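Long-range contacts in GH5 (PDB 4YHG), which probably hydrolyses internal beta-1,4-glucosidic bonds of cellulose as a family 5 endoglucanase built on a beta/alpha barrel: residues Phe159-Ala164 against Arg207-Pro212; Phe55-Ile60 against Ser327-Asp332; Ile317-Arg322 against Tyr375-Ile380. The protein carries 1 engineered substitution. One frame throughout, in Å; residues are numbered along the deposited sequence.

Contact 1: residues Phe159-Ala164 against Arg207-Pro212; sequences FETLNA and RYIGVP. Engineered in segment 159-164: Ala164 (natural residue Glu). With BGC (beta-D-glucopyranose), chain C.
Phe159 and Glu160 pair in parallel with Ile209 and Gly210, joining the fourth and fifth strands of a closed eight-stranded beta/alpha barrel. Gly210 N donates to Phe159 O at 2.9 Å, and Thr161 N donates to Gly210 O at 2.9 Å with a C=O...N angle of 170°; a weak bond from Phe159 N to Tyr208 O continues the ladder. The Arg207 side chain starts out extended, which carries CD over the centre of the Phe159 ring in a CH-pi contact, 3.4 Å above its plane. The bend at chi3 (-47°) then turns NE and the guanidinium across the ring face in a cation-pi contact, Arg207 CZ lying 4.5 Å from the ring centroid and the two planes 39° apart. Asn204 accepts from NE, and the carbonyls of Leu157 and Asp153 from NH1 and NH2, which helps to fix its turn. On the side covered by helix 181-199, the Thr161 and Ile209 side chains cross at about a right angle, CG2 to CG2 3.7 Å, while Thr161 OG1, hydrogen-bonded to Asn190, rests 3.3 Å from Pro212 CD. Segment 159-164 leaves the strand at the C-terminal mouth, where such barrels bind substrate, and Asn163 ND2 gives an almost straight 2.9 Å hydrogen bond to O2 of the chain C glucose. Next to it, Ala164 is an engineered replacement of Glu, probably the family 5 acid/base.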
loop_
_atom_site.group_PDB
_atom_site.type_symbol
_atom_site.label_atom_id
_atom_site.label_comp_id
_atom_site.label_asym_id
_atom_site.label_seq_id
_atom_site.Cartn_x
_atom_site.Cartn_y
_atom_site.Cartn_z
ATOM N N PHE A 159 10.239 5.194 2.884
ATOM C CA PHE A 159 9.249 6.263 2.809
ATOM C C PHE A 159 8.444 6.166 1.524
ATOM O O PHE A 159 9.007 6.114 0.430
ATOM C CB PHE A 159 9.903 7.630 2.790
ATOM C CG PHE A 159 10.584 8.021 4.062
ATOM C CD1 PHE A 159 10.378 7.340 5.247
ATOM C CD2 PHE A 159 11.419 9.127 4.076
ATOM C CE1 PHE A 159 11.024 7.733 6.406
ATOM C CE2 PHE A 159 12.041 9.528 5.234
ATOM C CZ PHE A 159 11.846 8.827 6.395
ATOM N N GLU A 160 7.125 6.183 1.656
ATOM C CA GLU A 160 6.231 6.198 0.501
ATOM C C GLU A 160 5.620 7.613 0.417
ATOM O O GLU A 160 4.916 8.044 1.336
ATOM C CB GLU A 160 5.192 5.107 0.699
ATOM C CG GLU A 160 4.058 5.024 -0.312
ATOM C CD GLU A 160 3.004 4.008 0.117
ATOM O OE1 GLU A 160 3.323 2.780 0.104
ATOM O OE2 GLU A 160 1.881 4.439 0.491
ATOM N N THR A 161 5.921 8.338 -0.668
ATOM C CA THR A 161 5.649 9.778 -0.745
ATOM C C THR A 161 4.215 10.156 -0.429
ATOM O O THR A 161 3.971 11.075 0.336
ATOM C CB THR A 161 5.938 10.333 -2.135
ATOM O OG1 THR A 161 5.240 9.562 -3.128
ATOM C CG2 THR A 161 7.434 10.314 -2.422
ATOM N N LEU A 162 3.274 9.454 -1.064
ATOM C CA LEU A 162 1.832 9.761 -1.013
ATOM C C LEU A 162 1.080 8.465 -1.075
ATOM O O LEU A 162 1.658 7.458 -1.391
ATOM C CB LEU A 162 1.433 10.592 -2.237
ATOM C CG LEU A 162 2.063 11.966 -2.295
ATOM C CD1 LEU A 162 2.017 12.506 -3.706
ATOM C CD2 LEU A 162 1.333 12.878 -1.327
ATOM N N ASN A 163 -0.212 8.491 -0.812
ATOM C CA ASN A 163 -1.017 7.285 -0.935
ATOM C C ASN A 163 -1.761 7.165 -2.275
ATOM O O ASN A 163 -1.153 6.848 -3.279
ATOM C CB ASN A 163 -1.971 7.156 0.250
ATOM C CG ASN A 163 -2.739 5.849 0.231
ATOM O OD1 ASN A 163 -2.195 4.801 -0.113
ATOM N ND2 ASN A 163 -3.993 5.907 0.597
ATOM N N ALA A 164 -3.060 7.422 -2.292
ATOM C CA ALA A 164 -3.907 7.176 -3.470
ATOM C C ALA A 164 -4.590 8.493 -3.817
ATOM O O ALA A 164 -5.653 8.830 -3.288
ATOM C CB ALA A 164 -4.931 6.080 -3.181
ATOM N N ARG A 207 17.998 6.020 1.226
ATOM C CA ARG A 207 16.792 5.302 1.567
ATOM C C ARG A 207 15.995 5.018 0.292
ATOM O O ARG A 207 15.948 5.835 -0.625
ATOM C CB ARG A 207 15.996 6.201 2.509
ATOM C CG ARG A 207 14.678 5.693 3.002
ATOM C CD ARG A 207 13.910 6.700 3.893
ATOM N NE ARG A 207 14.675 7.365 4.954
ATOM C CZ ARG A 207 15.326 6.748 5.946
ATOM N NH1 ARG A 207 15.358 5.412 6.040
ATOM N NH2 ARG A 207 15.969 7.477 6.853
ATOM N N TYR A 208 15.362 3.851 0.223
ATOM C CA TYR A 208 14.413 3.582 -0.849
ATOM C C TYR A 208 13.143 4.382 -0.612
ATOM O O TYR A 208 12.651 4.450 0.510
ATOM C CB TYR A 208 14.092 2.103 -0.918
ATOM C CG TYR A 208 15.205 1.275 -1.451
ATOM C CD1 TYR A 208 15.364 1.085 -2.812
ATOM C CD2 TYR A 208 16.128 0.694 -0.597
ATOM C CE1 TYR A 208 16.417 0.320 -3.317
ATOM C CE2 TYR A 208 17.178 -0.061 -1.090
ATOM C CZ TYR A 208 17.311 -0.252 -2.450
ATOM O OH TYR A 208 18.348 -1.007 -2.931
ATOM N N ILE A 209 12.642 5.003 -1.683
ATOM C CA ILE A 209 11.420 5.793 -1.650
ATOM C C ILE A 209 10.408 5.211 -2.636
ATOM O O ILE A 209 10.713 5.069 -3.826
ATOM C CB ILE A 209 11.684 7.252 -2.046
ATOM C CG1 ILE A 209 12.725 7.869 -1.112
ATOM C CG2 ILE A 209 10.400 8.078 -2.001
ATOM C CD1 ILE A 209 13.073 9.311 -1.442
ATOM N N GLY A 210 9.212 4.889 -2.144
ATOM C CA GLY A 210 8.098 4.450 -2.992
ATOM C C GLY A 210 7.289 5.630 -3.494
ATOM O O GLY A 210 6.976 6.540 -2.724
ATOM N N VAL A 211 6.953 5.609 -4.785
ATOM C CA VAL A 211 6.169 6.660 -5.437
ATOM C C VAL A 211 5.005 6.046 -6.201
ATOM O O VAL A 211 5.222 5.159 -7.017
ATOM C CB VAL A 211 7.014 7.485 -6.440
ATOM C CG1 VAL A 211 8.062 8.317 -5.723
ATOM C CG2 VAL A 211 7.700 6.600 -7.454
ATOM N N PRO A 212 3.768 6.518 -5.951
ATOM C CA PRO A 212 2.595 6.029 -6.632
ATOM C C PRO A 212 2.175 6.819 -7.883
ATOM O O PRO A 212 2.565 7.979 -8.058
ATOM C CB PRO A 212 1.512 6.236 -5.590
ATOM C CG PRO A 212 1.903 7.501 -4.951
ATOM C CD PRO A 212 3.403 7.528 -4.949
HETATM C C2 BGC C . -6.876 3.022 0.859
HETATM C C3 BGC C . -7.175 2.297 2.202
HETATM C C4 BGC C . -8.580 1.668 2.096
HETATM C C5 BGC C . -8.539 0.632 0.983
HETATM C C6 BGC C . -9.752 -0.303 0.968
HETATM C C1 BGC C . -7.208 2.157 -0.400
HETATM O O1 BGC C . -7.269 2.954 -1.612
HETATM O O2 BGC C . -5.499 3.439 0.826
HETATM O O3 BGC C . -7.039 3.200 3.337
HETATM O O4 BGC C . -9.071 1.096 3.313
HETATM O O5 BGC C . -8.432 1.384 -0.247
HETATM O O6 BGC C . -10.905 0.448 0.581
#

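Contact 2: residues Phe55-Ile60 against Ser327-Asp332. With BGC (beta-D-glucopyranose), chain C; BGC (beta-D-glucopyranose), chain B.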
loop_
_atom_site.group_PDB
_atom_site.type_symbol
_atom_site.label_atom_id
_atom_site.label_comp_id
_atom_site.label_asym_id
_atom_site.label_seq_id
_atom_site.Cartn_x
_atom_site.Cartn_y
_atom_site.Cartn_z
ATOM N N PHE A 55 5.614 -12.605 7.846
ATOM C CA PHE A 55 5.647 -11.337 7.093
ATOM C C PHE A 55 7.044 -10.748 7.181
ATOM O O PHE A 55 7.666 -10.765 8.250
ATOM C CB PHE A 55 4.674 -10.279 7.629
ATOM C CG PHE A 55 3.226 -10.615 7.443
ATOM C CD1 PHE A 55 2.626 -10.543 6.186
ATOM C CD2 PHE A 55 2.443 -10.984 8.530
ATOM C CE1 PHE A 55 1.286 -10.843 6.024
ATOM C CE2 PHE A 55 1.104 -11.292 8.358
ATOM C CZ PHE A 55 0.531 -11.224 7.106
ATOM N N ARG A 56 7.515 -10.201 6.067
ATOM C CA ARG A 56 8.834 -9.598 6.024
ATOM C C ARG A 56 8.804 -8.102 6.140
ATOM O O ARG A 56 9.855 -7.478 6.419
ATOM C CB ARG A 56 9.521 -9.959 4.730
ATOM C CG ARG A 56 10.188 -11.309 4.778
ATOM C CD ARG A 56 10.639 -11.677 3.397
ATOM N NE ARG A 56 10.934 -13.091 3.358
ATOM C CZ ARG A 56 12.150 -13.615 3.275
ATOM N NH1 ARG A 56 13.218 -12.831 3.192
ATOM N NH2 ARG A 56 12.294 -14.943 3.243
ATOM N N SER A 57 7.630 -7.509 5.924
ATOM C CA SER A 57 7.527 -6.052 5.918
ATOM C C SER A 57 6.245 -5.607 6.593
ATOM O O SER A 57 5.343 -6.410 6.787
ATOM C CB SER A 57 7.620 -5.510 4.490
ATOM O OG SER A 57 6.778 -6.229 3.591
ATOM N N VAL A 58 6.184 -4.334 6.968
ATOM C CA VAL A 58 4.983 -3.779 7.547
ATOM C C VAL A 58 4.815 -2.363 7.044
ATOM O O VAL A 58 5.783 -1.634 6.925
ATOM C CB VAL A 58 4.995 -3.824 9.101
ATOM C CG1 VAL A 58 6.118 -2.990 9.684
ATOM C CG2 VAL A 58 3.686 -3.341 9.667
ATOM N N ARG A 59 3.582 -1.997 6.713
ATOM C CA ARG A 59 3.247 -0.647 6.271
ATOM C C ARG A 59 2.391 -0.013 7.330
ATOM O O ARG A 59 1.343 -0.550 7.735
ATOM C CB ARG A 59 2.517 -0.674 4.930
ATOM C CG ARG A 59 2.135 0.669 4.338
ATOM C CD ARG A 59 1.836 0.468 2.862
ATOM N NE ARG A 59 1.329 1.629 2.136
ATOM C CZ ARG A 59 0.054 1.968 2.055
ATOM N NH1 ARG A 59 -0.875 1.287 2.700
ATOM N NH2 ARG A 59 -0.304 3.000 1.314
ATOM N N ILE A 60 2.876 1.132 7.799
ATOM C CA ILE A 60 2.182 1.914 8.780
ATOM C C ILE A 60 1.673 3.192 8.115
ATOM O O ILE A 60 2.354 4.220 8.103
ATOM C CB ILE A 60 3.104 2.234 9.948
ATOM C CG1 ILE A 60 3.605 0.926 10.553
ATOM C CG2 ILE A 60 2.358 3.092 10.963
ATOM C CD1 ILE A 60 4.794 1.103 11.469
ATOM N N SER A 327 6.848 -7.673 -4.470
ATOM C CA SER A 327 6.463 -7.860 -3.088
ATOM C C SER A 327 5.140 -7.170 -2.884
ATOM O O SER A 327 4.734 -6.383 -3.722
ATOM C CB SER A 327 7.507 -7.276 -2.151
ATOM O OG SER A 327 7.668 -5.896 -2.363
ATOM N N ALA A 328 4.459 -7.481 -1.770
ATOM C CA ALA A 328 3.103 -7.040 -1.571
ATOM C C ALA A 328 2.678 -7.072 -0.115
ATOM O O ALA A 328 2.959 -8.041 0.583
ATOM C CB ALA A 328 2.159 -7.920 -2.382
ATOM N N LEU A 329 1.933 -6.047 0.298
ATOM C CA LEU A 329 1.475 -5.934 1.667
ATOM C C LEU A 329 -0.045 -6.018 1.809
ATOM O O LEU A 329 -0.817 -5.214 1.229
ATOM C CB LEU A 329 2.018 -4.647 2.276
ATOM C CG LEU A 329 3.572 -4.632 2.307
ATOM C CD1 LEU A 329 4.166 -4.007 1.050
ATOM C CD2 LEU A 329 4.106 -3.885 3.511
ATOM N N TYR A 330 -0.492 -7.000 2.581
ATOM C CA TYR A 330 -1.942 -7.230 2.748
ATOM C C TYR A 330 -2.597 -6.110 3.553
ATOM O O TYR A 330 -2.013 -5.638 4.526
ATOM C CB TYR A 330 -2.182 -8.583 3.405
ATOM C CG TYR A 330 -3.614 -8.829 3.777
ATOM C CD1 TYR A 330 -4.538 -9.253 2.828
ATOM C CD2 TYR A 330 -4.047 -8.642 5.066
ATOM C CE1 TYR A 330 -5.861 -9.484 3.169
ATOM C CE2 TYR A 330 -5.374 -8.841 5.413
ATOM C CZ TYR A 330 -6.272 -9.271 4.461
ATOM O OH TYR A 330 -7.568 -9.457 4.791
ATOM N N TRP A 331 -3.786 -5.684 3.142
ATOM C CA TRP A 331 -4.513 -4.665 3.848
ATOM C C TRP A 331 -5.312 -5.267 5.020
ATOM O O TRP A 331 -6.241 -6.053 4.810
ATOM C CB TRP A 331 -5.460 -3.926 2.894
ATOM C CG TRP A 331 -6.263 -2.865 3.594
ATOM C CD1 TRP A 331 -7.599 -2.917 3.916
ATOM C CD2 TRP A 331 -5.775 -1.628 4.108
ATOM N NE1 TRP A 331 -7.968 -1.780 4.572
ATOM C CE2 TRP A 331 -6.870 -0.971 4.719
ATOM C CE3 TRP A 331 -4.521 -1.005 4.107
ATOM C CZ2 TRP A 331 -6.750 0.254 5.326
ATOM C CZ3 TRP A 331 -4.406 0.224 4.692
ATOM C CH2 TRP A 331 -5.515 0.851 5.297
ATOM N N ASP A 332 -4.933 -4.908 6.248
ATOM C CA ASP A 332 -5.644 -5.378 7.438
ATOM C C ASP A 332 -6.223 -4.174 8.185
ATOM O O ASP A 332 -5.499 -3.363 8.736
ATOM C CB ASP A 332 -4.689 -6.173 8.309
ATOM C CG ASP A 332 -5.379 -6.864 9.447
ATOM O OD1 ASP A 332 -6.228 -6.221 10.132
ATOM O OD2 ASP A 332 -5.053 -8.051 9.679
HETATM C C2 BGC C . -6.876 3.022 0.859
HETATM C C3 BGC C . -7.175 2.297 2.202
HETATM C C4 BGC C . -8.580 1.668 2.096
HETATM C C5 BGC C . -8.539 0.632 0.983
HETATM C C6 BGC C . -9.752 -0.303 0.968
HETATM C C1 BGC C . -7.208 2.157 -0.400
HETATM O O1 BGC C . -7.269 2.954 -1.612
HETATM O O2 BGC C . -5.499 3.439 0.826
HETATM O O3 BGC C . -7.039 3.200 3.337
HETATM O O4 BGC C . -9.071 1.096 3.313
HETATM O O5 BGC C . -8.432 1.384 -0.247
HETATM O O6 BGC C . -10.905 0.448 0.581
HETATM C C2 BGC B . -10.785 0.800 5.033
HETATM C C3 BGC B . -12.210 1.217 5.477
HETATM C C4 BGC B . -12.215 2.743 5.669
HETATM C C5 BGC B . -11.790 3.392 4.330
HETATM C C6 BGC B . -11.921 4.906 4.407
HETATM C C1 BGC B . -10.386 1.540 3.733
HETATM O O2 BGC B . -10.631 -0.619 4.839
HETATM O O3 BGC B . -12.735 0.540 6.653
HETATM O O4 BGC B . -13.529 3.196 6.037
HETATM O O5 BGC B . -10.460 2.983 3.902
HETATM O O6 BGC B . -11.079 5.497 3.426
#
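With CG anti to the backbone N, Arg59 reaches out extended from CG to NE, and Trp331 takes the same first torsion (chi1 179°), which brings its six-membered ring to the arginine. Both belong to the beta/alpha barrel, on strands 57-60 and 327-332; these flank strand 16-20 in the sheet, and their axes pass 7.6 Å apart at 52°. Leu329 bridges the interior between them: its CD2 methyl touches Ser57 OG at 3.6 Å and Arg59 CB at 3.9 Å. Ser57 OG is itself hydrogen-bonded to the carbonyl of Met14. Trp331 CZ3 stands at the edge of the Arg59 guanidinium, 4.2 Å from NH1, the two planes steeply inclined. That NH1 is also held by Asn19 and by a salt bridge to Glu295. At the pocket, C3 of the chain C glucose lies 3.7 Å above one face of the Trp331 ring, toward its rim. Replacing Trp331 with an alanine is likely to cost this sugar the ring face against which its C3 rests, and to leave O2 of the chain B glucose without the indole N-H. At the ring edge, Trp331 NE1 donates to that O2 of the chain B glucose at 2.9 Å and 154°.

Contact 3: residues Ile317-Arg322 against Tyr375-Ile380; sequences ICKAMR and YTLQSI
Lys319 carries most of this contact, meeting the segment 375-380 along the length of its side chain. Near the backbone, Lys319 CB packs 3.6 Å from the Ile380 CD1 methyl, and Lys319 CG lies 3.8 Å from Leu377 CD2, so two methyls pack against the root of the lysine from neighbouring directions. CG is anti to the backbone N, and a bend at chi2 (50°) then turns the side chain toward Tyr375, where Lys319 CE comes 3.3 Å from Tyr375 O, with Tyr375 CD2 4.0 Å from the same CE. The ammonium group is tied twice: Lys319 NZ forms a salt bridge with Asp323, one turn on in the same helix, and donates at 3.0 Å to a water. That water in turn donates to Tyr375 O at 2.8 Å, which makes the polar link between the segments a relayed one. Next in sequence, Ala320 offers its CB to Leu377 CD2 at 4.2 Å, the same methyl that touches the lysine. Segment 375-380 is shaped by Thr376, whose OG1 accepts from Ser379 N at 3.0 Å, a nearly straight bond. This is an N-cap, here starting the short C-terminal helix 377-382 against helix 304-323, one of the outer helices of the beta/alpha barrel.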
loop_
_atom_site.group_PDB
_atom_site.type_symbol
_atom_site.label_atom_id
_atom_site.label_comp_id
_atom_site.label_asym_id
_atom_site.label_seq_id
_atom_site.Cartn_x
_atom_site.Cartn_y
_atom_site.Cartn_z
ATOM N N ILE A 317 -2.385 -15.321 -6.897
ATOM C CA ILE A 317 -1.811 -14.001 -7.167
ATOM C C ILE A 317 -0.474 -13.815 -6.459
ATOM O O ILE A 317 0.446 -13.244 -7.024
ATOM C CB ILE A 317 -2.750 -12.843 -6.815
ATOM C CG1 ILE A 317 -2.990 -12.729 -5.294
ATOM C CG2 ILE A 317 -4.044 -12.978 -7.611
ATOM C CD1 ILE A 317 -3.864 -11.540 -4.928
ATOM N N CYS A 318 -0.332 -14.343 -5.250
ATOM C CA CYS A 318 0.928 -14.154 -4.554
ATOM C C CYS A 318 2.091 -14.934 -5.221
ATOM O O CYS A 318 3.222 -14.490 -5.182
ATOM C CB CYS A 318 0.790 -14.467 -3.062
ATOM S SG CYS A 318 -0.297 -13.328 -2.169
ATOM N N LYS A 319 1.806 -16.070 -5.842
ATOM C CA LYS A 319 2.822 -16.792 -6.570
ATOM C C LYS A 319 3.226 -16.009 -7.806
ATOM O O LYS A 319 4.392 -15.882 -8.125
ATOM C CB LYS A 319 2.306 -18.155 -6.975
ATOM C CG LYS A 319 3.234 -18.936 -7.905
ATOM C CD LYS A 319 4.665 -18.983 -7.402
ATOM C CE LYS A 319 5.438 -20.068 -8.136
ATOM N NZ LYS A 319 6.894 -19.969 -7.861
ATOM N N ALA A 320 2.231 -15.494 -8.502
ATOM C CA ALA A 320 2.465 -14.697 -9.687
ATOM C C ALA A 320 3.322 -13.480 -9.374
ATOM O O ALA A 320 4.182 -13.093 -10.175
ATOM C CB ALA A 320 1.137 -14.274 -10.314
ATOM N N MET A 321 3.097 -12.881 -8.210
ATOM C CA MET A 321 3.928 -11.770 -7.753
ATOM C C MET A 321 5.362 -12.244 -7.529
ATOM O O MET A 321 6.331 -11.699 -8.111
ATOM C CB MET A 321 3.364 -11.156 -6.477
ATOM C CG MET A 321 2.078 -10.367 -6.671
ATOM S SD MET A 321 1.282 -10.070 -5.092
ATOM C CE MET A 321 -0.264 -9.312 -5.568
ATOM N N ARG A 322 5.523 -13.285 -6.714
ATOM C CA ARG A 322 6.860 -13.769 -6.436
ATOM C C ARG A 322 7.652 -13.948 -7.745
ATOM O O ARG A 322 8.788 -13.556 -7.818
ATOM C CB ARG A 322 6.802 -15.089 -5.666
ATOM C CG ARG A 322 8.104 -15.882 -5.643
ATOM C CD ARG A 322 9.150 -15.116 -4.858
ATOM N NE ARG A 322 10.463 -15.751 -4.961
ATOM C CZ ARG A 322 10.835 -16.850 -4.301
ATOM N NH1 ARG A 322 9.990 -17.491 -3.473
ATOM N NH2 ARG A 322 12.068 -17.320 -4.483
ATOM N N TYR A 375 6.097 -26.227 -7.868
ATOM C CA TYR A 375 4.984 -25.422 -7.475
ATOM C C TYR A 375 4.934 -24.225 -8.404
ATOM O O TYR A 375 5.779 -23.351 -8.344
ATOM C CB TYR A 375 5.154 -24.976 -6.046
ATOM C CG TYR A 375 4.040 -24.148 -5.508
ATOM C CD1 TYR A 375 2.881 -24.739 -4.992
ATOM C CD2 TYR A 375 4.155 -22.766 -5.434
ATOM C CE1 TYR A 375 1.859 -23.963 -4.443
ATOM C CE2 TYR A 375 3.138 -21.984 -4.891
ATOM C CZ TYR A 375 1.993 -22.591 -4.395
ATOM O OH TYR A 375 1.001 -21.795 -3.862
ATOM N N THR A 376 3.901 -24.187 -9.236
ATOM C CA THR A 376 3.771 -23.211 -10.320
ATOM C C THR A 376 2.350 -22.670 -10.354
ATOM O O THR A 376 1.462 -23.178 -9.670
ATOM C CB THR A 376 3.974 -23.911 -11.663
ATOM O OG1 THR A 376 2.995 -24.962 -11.770
ATOM C CG2 THR A 376 5.398 -24.487 -11.801
ATOM N N LEU A 377 2.113 -21.674 -11.194
ATOM C CA LEU A 377 0.752 -21.236 -11.438
ATOM C C LEU A 377 -0.128 -22.397 -11.947
ATOM O O LEU A 377 -1.258 -22.516 -11.517
ATOM C CB LEU A 377 0.725 -20.089 -12.433
ATOM C CG LEU A 377 1.220 -18.751 -11.924
ATOM C CD1 LEU A 377 0.915 -17.678 -12.969
ATOM C CD2 LEU A 377 0.563 -18.389 -10.591
ATOM N N GLN A 378 0.395 -23.243 -12.838
ATOM C CA GLN A 378 -0.318 -24.452 -13.296
ATOM C C GLN A 378 -0.777 -25.354 -12.130
ATOM O O GLN A 378 -1.938 -25.709 -12.076
ATOM C CB GLN A 378 0.580 -25.240 -14.240
ATOM C CG GLN A 378 0.033 -26.516 -14.888
ATOM C CD GLN A 378 1.121 -27.231 -15.760
ATOM O OE1 GLN A 378 2.334 -27.243 -15.431
ATOM N NE2 GLN A 378 0.690 -27.838 -16.852
ATOM N N SER A 379 0.115 -25.711 -11.201
ATOM C CA SER A 379 -0.247 -26.609 -10.106
ATOM C C SER A 379 -1.306 -25.947 -9.226
ATOM O O SER A 379 -2.227 -26.605 -8.756
ATOM C CB SER A 379 0.996 -27.045 -9.292
ATOM O OG SER A 379 1.579 -25.959 -8.564
ATOM N N ILE A 380 -1.193 -24.640 -9.013
ATOM C CA ILE A 380 -2.164 -23.938 -8.158
ATOM C C ILE A 380 -3.536 -23.958 -8.828
ATOM O O ILE A 380 -4.556 -24.321 -8.226
ATOM C CB ILE A 380 -1.722 -22.494 -7.854
ATOM C CG1 ILE A 380 -0.426 -22.489 -7.044
ATOM C CG2 ILE A 380 -2.760 -21.783 -7.002
ATOM C CD1 ILE A 380 0.278 -21.145 -6.983
HETATM O O HOH W 1 7.762 -22.032 -9.822
#

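Overall arrangement
From the N terminus, contact 2 opens first, at 55-60 on the second barrel strand, and closes its long loop only at 327-332 on the eighth. Contact 1 opens and closes wholly within that span, pairing the fourth strand with the fifth. The two meet in the barrel through a 2.7 Å salt bridge between Glu160 OE2 and Arg59 NH2, and both reach the chain C glucose. Contact 3 opens at 317-322 before contact 2 has closed and ends at 375-380, so these two cross; Met321 SD packs 3.6 Å from Ala328 CB. Contact 3 thus ties the C-terminal helix to the barrel's outside, its nearest atoms about 14 Å from contact 1.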